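Long-range contact in alanine racemase 1 (Caldanaerobacter subterraneus subsp. tengcongensis MB4, PDB 4Y2W), which belongs to the alanine racemase family and pairs an N-terminal eight-stranded alpha/beta barrel with a C-terminal domain built mainly of beta strands: residues I109-L120 / E150-L160. The protein carries 1 engineered substitution. Residues are numbered along the deposited sequence; the frame is centred on the assembly and turned at random.
Sequences IKYAKELEKESL and EILEMANMRGL
Ile109, Ala112 and Glu116 of helix 109-121 pack against Met154, Met157 and Leu160, a helix-to-helix contact on the outer layer of the barrel that continues into the turn after helix 144-155. Segments 109-120 and 150-155 run nearly parallel, 13° apart, their axes 10.3 Å apart at closest approach. At the start of helix 109-121, Ile109 CD1 lies 3.9 Å from Met154 CG and also meets the methyl of Met157, while Met154 CE reaches Ala112 CB at 3.8 Å. Lys113 NZ forms a salt bridge with Glu153 OE1, 3.0 Å, approaching from above the carboxylate plane; a bend at its last torsion (chi4 -60°) turns the ammonium there. Glu150 OE1 receives a weak hydrogen bond from Ile109 N and is also hydrogen-bonded to Tyr141 OH. In this TIM barrel the helices follow strands 103-106 and 126-131, so they are successive neighbours around the parallel sheet, and Ala112 and Met154 both also touch Val106. Beyond helix 144-155, the type I turn Met157-Leu160 leads into strand 160-166. Glu116, with CG anti to its N (chi1 -165°), extends across Met157 at about a right angle, its carboxylate against CB and CG. Gly159 CA comes 3.7 Å from Glu116 CG, and Leu120 CD2 lies over one face of the Arg158 guanidinium. Leu160 CD2 inserts between Leu115 and Glu116, 4.1 Å from Leu115 CG.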
ATOM      1  N   ILE A 109      11.613  16.443  28.430  1.00 53.64           N
ATOM      2  CA  ILE A 109      11.154  16.278  29.814  1.00 53.43           C
ATOM      3  C   ILE A 109       9.642  16.450  29.976  1.00 53.84           C
ATOM      4  O   ILE A 109       9.025  15.763  30.790  1.00 52.21           O
ATOM      5  CB  ILE A 109      11.905  17.241  30.778  1.00 54.04           C
ATOM      6  CG1 ILE A 109      11.702  16.829  32.244  1.00 54.51           C
ATOM      7  CG2 ILE A 109      11.478  18.693  30.574  1.00 53.18           C
ATOM      8  CD1 ILE A 109      12.227  15.447  32.577  1.00 55.21           C
ATOM      9  N   LYS A 110       9.048  17.360  29.210  1.00 55.20           N
ATOM     10  CA  LYS A 110       7.619  17.630  29.326  1.00 55.97           C
ATOM     11  C   LYS A 110       6.808  16.383  28.996  1.00 53.98           C
ATOM     12  O   LYS A 110       5.809  16.096  29.653  1.00 54.35           O
ATOM     13  CB  LYS A 110       7.207  18.779  28.406  1.00 58.33           C
ATOM     14  CG  LYS A 110       5.795  19.284  28.655  1.00 61.12           C
ATOM     15  CD  LYS A 110       5.335  20.225  27.554  1.00 63.36           C
ATOM     16  CE  LYS A 110       3.908  20.693  27.794  1.00 64.68           C
ATOM     17  NZ  LYS A 110       3.327  21.339  26.584  1.00 66.27           N
ATOM     18  N   TYR A 111       7.252  15.651  27.977  1.00 52.46           N
ATOM     19  CA  TYR A 111       6.605  14.409  27.558  1.00 51.71           C
ATOM     20  C   TYR A 111       6.776  13.313  28.615  1.00 50.23           C
ATOM     21  O   TYR A 111       5.831  12.591  28.926  1.00 50.17           O
ATOM     22  CB  TYR A 111       7.167  13.960  26.201  1.00 51.75           C
ATOM     23  CG  TYR A 111       6.496  12.740  25.593  1.00 51.02           C
ATOM     24  CD1 TYR A 111       5.131  12.732  25.316  1.00 50.85           C
ATOM     25  CD2 TYR A 111       7.231  11.597  25.289  1.00 50.22           C
ATOM     26  CE1 TYR A 111       4.520  11.620  24.760  1.00 50.21           C
ATOM     27  CE2 TYR A 111       6.629  10.484  24.732  1.00 49.90           C
ATOM     28  CZ  TYR A 111       5.274  10.499  24.469  1.00 49.97           C
ATOM     29  OH  TYR A 111       4.679   9.388  23.917  1.00 48.40           O
ATOM     30  N   ALA A 112       7.981  13.208  29.171  1.00 50.21           N
ATOM     31  CA  ALA A 112       8.264  12.246  30.237  1.00 50.47           C
ATOM     32  C   ALA A 112       7.358  12.450  31.449  1.00 51.04           C
ATOM     33  O   ALA A 112       6.877  11.481  32.032  1.00 50.03           O
ATOM     34  CB  ALA A 112       9.723  12.341  30.656  1.00 50.67           C
ATOM     35  N   LYS A 113       7.136  13.709  31.822  1.00 54.01           N
ATOM     36  CA  LYS A 113       6.230  14.057  32.924  1.00 56.76           C
ATOM     37  C   LYS A 113       4.801  13.605  32.642  1.00 56.34           C
ATOM     38  O   LYS A 113       4.157  13.002  33.501  1.00 55.74           O
ATOM     39  CB  LYS A 113       6.232  15.570  33.178  1.00 59.52           C
ATOM     40  CG  LYS A 113       7.497  16.115  33.827  1.00 62.03           C
ATOM     41  CD  LYS A 113       7.376  17.615  34.070  1.00 64.92           C
ATOM     42  CE  LYS A 113       8.689  18.234  34.534  1.00 66.84           C
ATOM     43  NZ  LYS A 113       9.185  17.640  35.808  1.00 67.66           N
ATOM     44  N   GLU A 114       4.315  13.912  31.440  1.00 57.12           N
ATOM     45  CA  GLU A 114       2.970  13.515  31.008  1.00 56.87           C
ATOM     46  C   GLU A 114       2.804  11.998  31.000  1.00 54.98           C
ATOM     47  O   GLU A 114       1.733  11.485  31.330  1.00 55.55           O
ATOM     48  CB  GLU A 114       2.658  14.078  29.614  1.00 58.30           C
ATOM     49  CG  GLU A 114       2.455  15.587  29.580  1.00 59.37           C
ATOM     50  CD  GLU A 114       2.431  16.153  28.167  1.00 60.90           C
ATOM     51  OE1 GLU A 114       2.669  17.370  28.010  1.00 61.36           O
ATOM     52  OE2 GLU A 114       2.178  15.390  27.210  1.00 61.87           O
ATOM     53  N   LEU A 115       3.859  11.283  30.623  1.00 53.38           N
ATOM     54  CA  LEU A 115       3.842   9.825  30.680  1.00 53.39           C
ATOM     55  C   LEU A 115       3.824   9.342  32.129  1.00 54.24           C
ATOM     56  O   LEU A 115       3.036   8.463  32.477  1.00 54.27           O
ATOM     57  CB  LEU A 115       5.040   9.229  29.930  1.00 52.53           C
ATOM     58  CG  LEU A 115       5.155   7.695  29.901  1.00 52.10           C
ATOM     59  CD1 LEU A 115       3.864   7.030  29.439  1.00 51.55           C
ATOM     60  CD2 LEU A 115       6.317   7.270  29.017  1.00 51.58           C
ATOM     61  N   GLU A 116       4.687   9.923  32.965  1.00 55.82           N
ATOM     62  CA  GLU A 116       4.770   9.559  34.386  1.00 55.88           C
ATOM     63  C   GLU A 116       3.410   9.718  35.058  1.00 54.94           C
ATOM     64  O   GLU A 116       2.969   8.831  35.788  1.00 54.08           O
ATOM     65  CB  GLU A 116       5.811  10.418  35.122  1.00 57.16           C
ATOM     66  CG  GLU A 116       6.209   9.867  36.492  1.00 58.27           C
ATOM     67  CD  GLU A 116       6.853  10.890  37.419  1.00 58.22           C
ATOM     68  OE1 GLU A 116       6.778  12.107  37.148  1.00 58.11           O
ATOM     69  OE2 GLU A 116       7.436  10.469  38.441  1.00 59.32           O
ATOM     70  N   LYS A 117       2.755  10.845  34.791  1.00 54.48           N
ATOM     71  CA  LYS A 117       1.424  11.140  35.324  1.00 55.85           C
ATOM     72  C   LYS A 117       0.443   9.986  35.088  1.00 56.49           C
ATOM     73  O   LYS A 117      -0.255   9.557  36.010  1.00 57.26           O
ATOM     74  CB  LYS A 117       0.892  12.430  34.691  1.00 56.91           C
ATOM     75  CG  LYS A 117      -0.387  12.980  35.304  1.00 58.75           C
ATOM     76  CD  LYS A 117      -0.709  14.356  34.731  1.00 60.54           C
ATOM     77  CE  LYS A 117      -2.182  14.720  34.874  1.00 62.36           C
ATOM     78  NZ  LYS A 117      -2.572  15.006  36.284  1.00 63.38           N
ATOM     79  N   GLU A 118       0.411   9.480  33.856  1.00 55.48           N
ATOM     80  CA  GLU A 118      -0.456   8.356  33.494  1.00 53.79           C
ATOM     81  C   GLU A 118       0.013   7.042  34.135  1.00 54.58           C
ATOM     82  O   GLU A 118      -0.808   6.194  34.488  1.00 54.01           O
ATOM     83  CB  GLU A 118      -0.514   8.215  31.968  1.00 52.54           C
ATOM     84  CG  GLU A 118      -1.555   7.235  31.444  1.00 51.11           C
ATOM     85  CD  GLU A 118      -2.983   7.677  31.706  1.00 49.77           C
ATOM     86  OE1 GLU A 118      -3.268   8.889  31.603  1.00 48.17           O
ATOM     87  OE2 GLU A 118      -3.823   6.802  32.002  1.00 48.57           O
ATOM     88  N   SER A 119       1.329   6.877  34.275  1.00 55.72           N
ATOM     89  CA  SER A 119       1.914   5.705  34.943  1.00 56.85           C
ATOM     90  C   SER A 119       1.477   5.606  36.403  1.00 56.15           C
ATOM     91  O   SER A 119       1.143   4.527  36.894  1.00 54.83           O
ATOM     92  CB  SER A 119       3.445   5.764  34.893  1.00 57.72           C
ATOM     93  OG  SER A 119       3.903   6.322  33.676  1.00 58.92           O
ATOM     94  N   LEU A 120       1.500   6.746  37.088  1.00 56.82           N
ATOM     95  CA  LEU A 120       1.102   6.826  38.490  1.00 57.10           C
ATOM     96  C   LEU A 120      -0.414   6.731  38.646  1.00 57.07           C
ATOM     97  O   LEU A 120      -0.908   6.215  39.649  1.00 57.36           O
ATOM     98  CB  LEU A 120       1.624   8.126  39.116  1.00 57.00           C
ATOM     99  CG  LEU A 120       3.153   8.258  39.155  1.00 57.83           C
ATOM    100  CD1 LEU A 120       3.574   9.660  39.580  1.00 57.78           C
ATOM    101  CD2 LEU A 120       3.772   7.204  40.065  1.00 57.70           C
ATOM    102  N   GLU A 150      17.953  16.587  31.697  1.00 53.56           N
ATOM    103  CA  GLU A 150      16.608  16.013  31.624  1.00 52.29           C
ATOM    104  C   GLU A 150      16.603  14.504  31.847  1.00 51.82           C
ATOM    105  O   GLU A 150      15.703  13.976  32.494  1.00 52.04           O
ATOM    106  CB  GLU A 150      15.950  16.350  30.285  1.00 51.62           C
ATOM    107  CG  GLU A 150      15.729  17.842  30.081  1.00 51.36           C
ATOM    108  CD  GLU A 150      14.862  18.161  28.878  1.00 50.49           C
ATOM    109  OE1 GLU A 150      14.668  17.275  28.025  1.00 48.61           O
ATOM    110  OE2 GLU A 150      14.369  19.304  28.790  1.00 51.20           O
ATOM    111  N   ILE A 151      17.611  13.818  31.318  1.00 51.87           N
ATOM    112  CA  ILE A 151      17.746  12.376  31.511  1.00 52.25           C
ATOM    113  C   ILE A 151      17.973  12.036  32.984  1.00 54.11           C
ATOM    114  O   ILE A 151      17.466  11.025  33.471  1.00 55.30           O
ATOM    115  CB  ILE A 151      18.880  11.795  30.635  1.00 51.91           C
ATOM    116  CG1 ILE A 151      18.461  11.822  29.162  1.00 51.69           C
ATOM    117  CG2 ILE A 151      19.214  10.364  31.038  1.00 52.19           C
ATOM    118  CD1 ILE A 151      19.602  11.641  28.187  1.00 51.97           C
ATOM    119  N   LEU A 152      18.723  12.880  33.691  1.00 56.11           N
ATOM    120  CA  LEU A 152      18.990  12.661  35.119  1.00 56.28           C
ATOM    121  C   LEU A 152      17.741  12.865  35.977  1.00 54.91           C
ATOM    122  O   LEU A 152      17.578  12.203  37.001  1.00 55.33           O
ATOM    123  CB  LEU A 152      20.138  13.555  35.613  1.00 57.49           C
ATOM    124  CG  LEU A 152      21.551  13.073  35.244  1.00 57.39           C
ATOM    125  CD1 LEU A 152      22.569  14.201  35.358  1.00 57.62           C
ATOM    126  CD2 LEU A 152      21.967  11.888  36.104  1.00 56.69           C
ATOM    127  N   GLU A 153      16.865  13.775  35.561  1.00 53.57           N
ATOM    128  CA  GLU A 153      15.593  13.971  36.250  1.00 53.11           C
ATOM    129  C   GLU A 153      14.704  12.743  36.067  1.00 53.94           C
ATOM    130  O   GLU A 153      14.123  12.237  37.032  1.00 53.25           O
ATOM    131  CB  GLU A 153      14.885  15.227  35.739  1.00 53.07           C
ATOM    132  CG  GLU A 153      13.790  15.730  36.669  1.00 53.67           C
ATOM    133  CD  GLU A 153      13.208  17.073  36.249  1.00 54.45           C
ATOM    134  OE1 GLU A 153      12.086  17.391  36.700  1.00 53.58           O
ATOM    135  OE2 GLU A 153      13.862  17.810  35.475  1.00 54.22           O
ATOM    136  N   MET A 154      14.625  12.254  34.829  1.00 54.27           N
ATOM    137  CA  MET A 154      13.844  11.057  34.503  1.00 53.55           C
ATOM    138  C   MET A 154      14.255   9.841  35.328  1.00 55.05           C
ATOM    139  O   MET A 154      13.414   9.011  35.676  1.00 54.90           O
ATOM    140  CB  MET A 154      13.977  10.718  33.017  1.00 52.60           C
ATOM    141  CG  MET A 154      13.261  11.684  32.090  1.00 52.20           C
ATOM    142  SD  MET A 154      13.521  11.265  30.358  1.00 50.86           S
ATOM    143  CE  MET A 154      13.375  12.876  29.589  1.00 51.18           C
ATOM    144  N   ALA A 155      15.546   9.739  35.637  1.00 57.35           N
ATOM    145  CA  ALA A 155      16.066   8.644  36.461  1.00 59.22           C
ATOM    146  C   ALA A 155      15.496   8.670  37.880  1.00 61.55           C
ATOM    147  O   ALA A 155      15.429   7.635  38.545  1.00 62.59           O
ATOM    148  CB  ALA A 155      17.584   8.701  36.506  1.00 59.32           C
ATOM    149  N   ASN A 156      15.090   9.855  38.332  1.00 63.63           N
ATOM    150  CA  ASN A 156      14.531  10.042  39.667  1.00 64.78           C
ATOM    151  C   ASN A 156      13.003  10.084  39.697  1.00 63.89           C
ATOM    152  O   ASN A 156      12.409  10.311  40.752  1.00 63.38           O
ATOM    153  CB  ASN A 156      15.101  11.323  40.282  1.00 66.40           C
ATOM    154  CG  ASN A 156      16.617  11.393  40.177  1.00 67.26           C
ATOM    155  OD1 ASN A 156      17.312  10.394  40.377  1.00 65.87           O
ATOM    156  ND2 ASN A 156      17.137  12.575  39.860  1.00 68.62           N
ATOM    157  N   MET A 157      12.374   9.869  38.543  1.00 64.19           N
ATOM    158  CA  MET A 157      10.919   9.781  38.449  1.00 64.40           C
ATOM    159  C   MET A 157      10.491   8.333  38.668  1.00 63.84           C
ATOM    160  O   MET A 157      10.724   7.477  37.817  1.00 63.89           O
ATOM    161  CB  MET A 157      10.441  10.276  37.082  1.00 65.01           C
ATOM    162  CG  MET A 157      10.598  11.777  36.884  1.00 65.95           C
ATOM    163  SD  MET A 157      10.012  12.344  35.275  1.00 66.49           S
ATOM    164  CE  MET A 157      10.683  14.005  35.242  1.00 67.15           C
ATOM    165  N   ARG A 158       9.871   8.071  39.815  1.00 63.96           N
ATOM    166  CA  ARG A 158       9.490   6.709  40.211  1.00 64.18           C
ATOM    167  C   ARG A 158       8.400   6.084  39.327  1.00 63.50           C
ATOM    168  O   ARG A 158       8.255   4.861  39.293  1.00 62.22           O
ATOM    169  CB  ARG A 158       9.053   6.678  41.685  1.00 64.89           C
ATOM    170  CG  ARG A 158       7.756   7.417  41.992  1.00 66.03           C
ATOM    171  CD  ARG A 158       7.576   7.616  43.490  1.00 66.73           C
ATOM    172  NE  ARG A 158       6.367   8.374  43.821  1.00 66.37           N
ATOM    173  CZ  ARG A 158       5.124   7.891  43.792  1.00 66.44           C
ATOM    174  NH1 ARG A 158       4.108   8.680  44.118  1.00 66.81           N
ATOM    175  NH2 ARG A 158       4.882   6.630  43.437  1.00 65.88           N
ATOM    176  N   GLY A 159       7.638   6.920  38.625  1.00 62.01           N
ATOM    177  CA  GLY A 159       6.625   6.440  37.689  1.00 61.05           C
ATOM    178  C   GLY A 159       7.199   5.836  36.418  1.00 60.24           C
ATOM    179  O   GLY A 159       6.515   5.078  35.729  1.00 60.82           O
ATOM    180  N   LEU A 160       8.448   6.179  36.102  1.00 58.79           N
ATOM    181  CA  LEU A 160       9.131   5.653  34.922  1.00 57.21           C
ATOM    182  C   LEU A 160      10.149   4.587  35.291  1.00 55.97           C
ATOM    183  O   LEU A 160      10.546   4.467  36.447  1.00 56.89           O
ATOM    184  CB  LEU A 160       9.855   6.780  34.185  1.00 56.37           C
ATOM    185  CG  LEU A 160       9.021   7.998  33.798  1.00 56.24           C
ATOM    186  CD1 LEU A 160       9.887   9.011  33.062  1.00 55.90           C
ATOM    187  CD2 LEU A 160       7.824   7.584  32.955  1.00 56.25           C
TER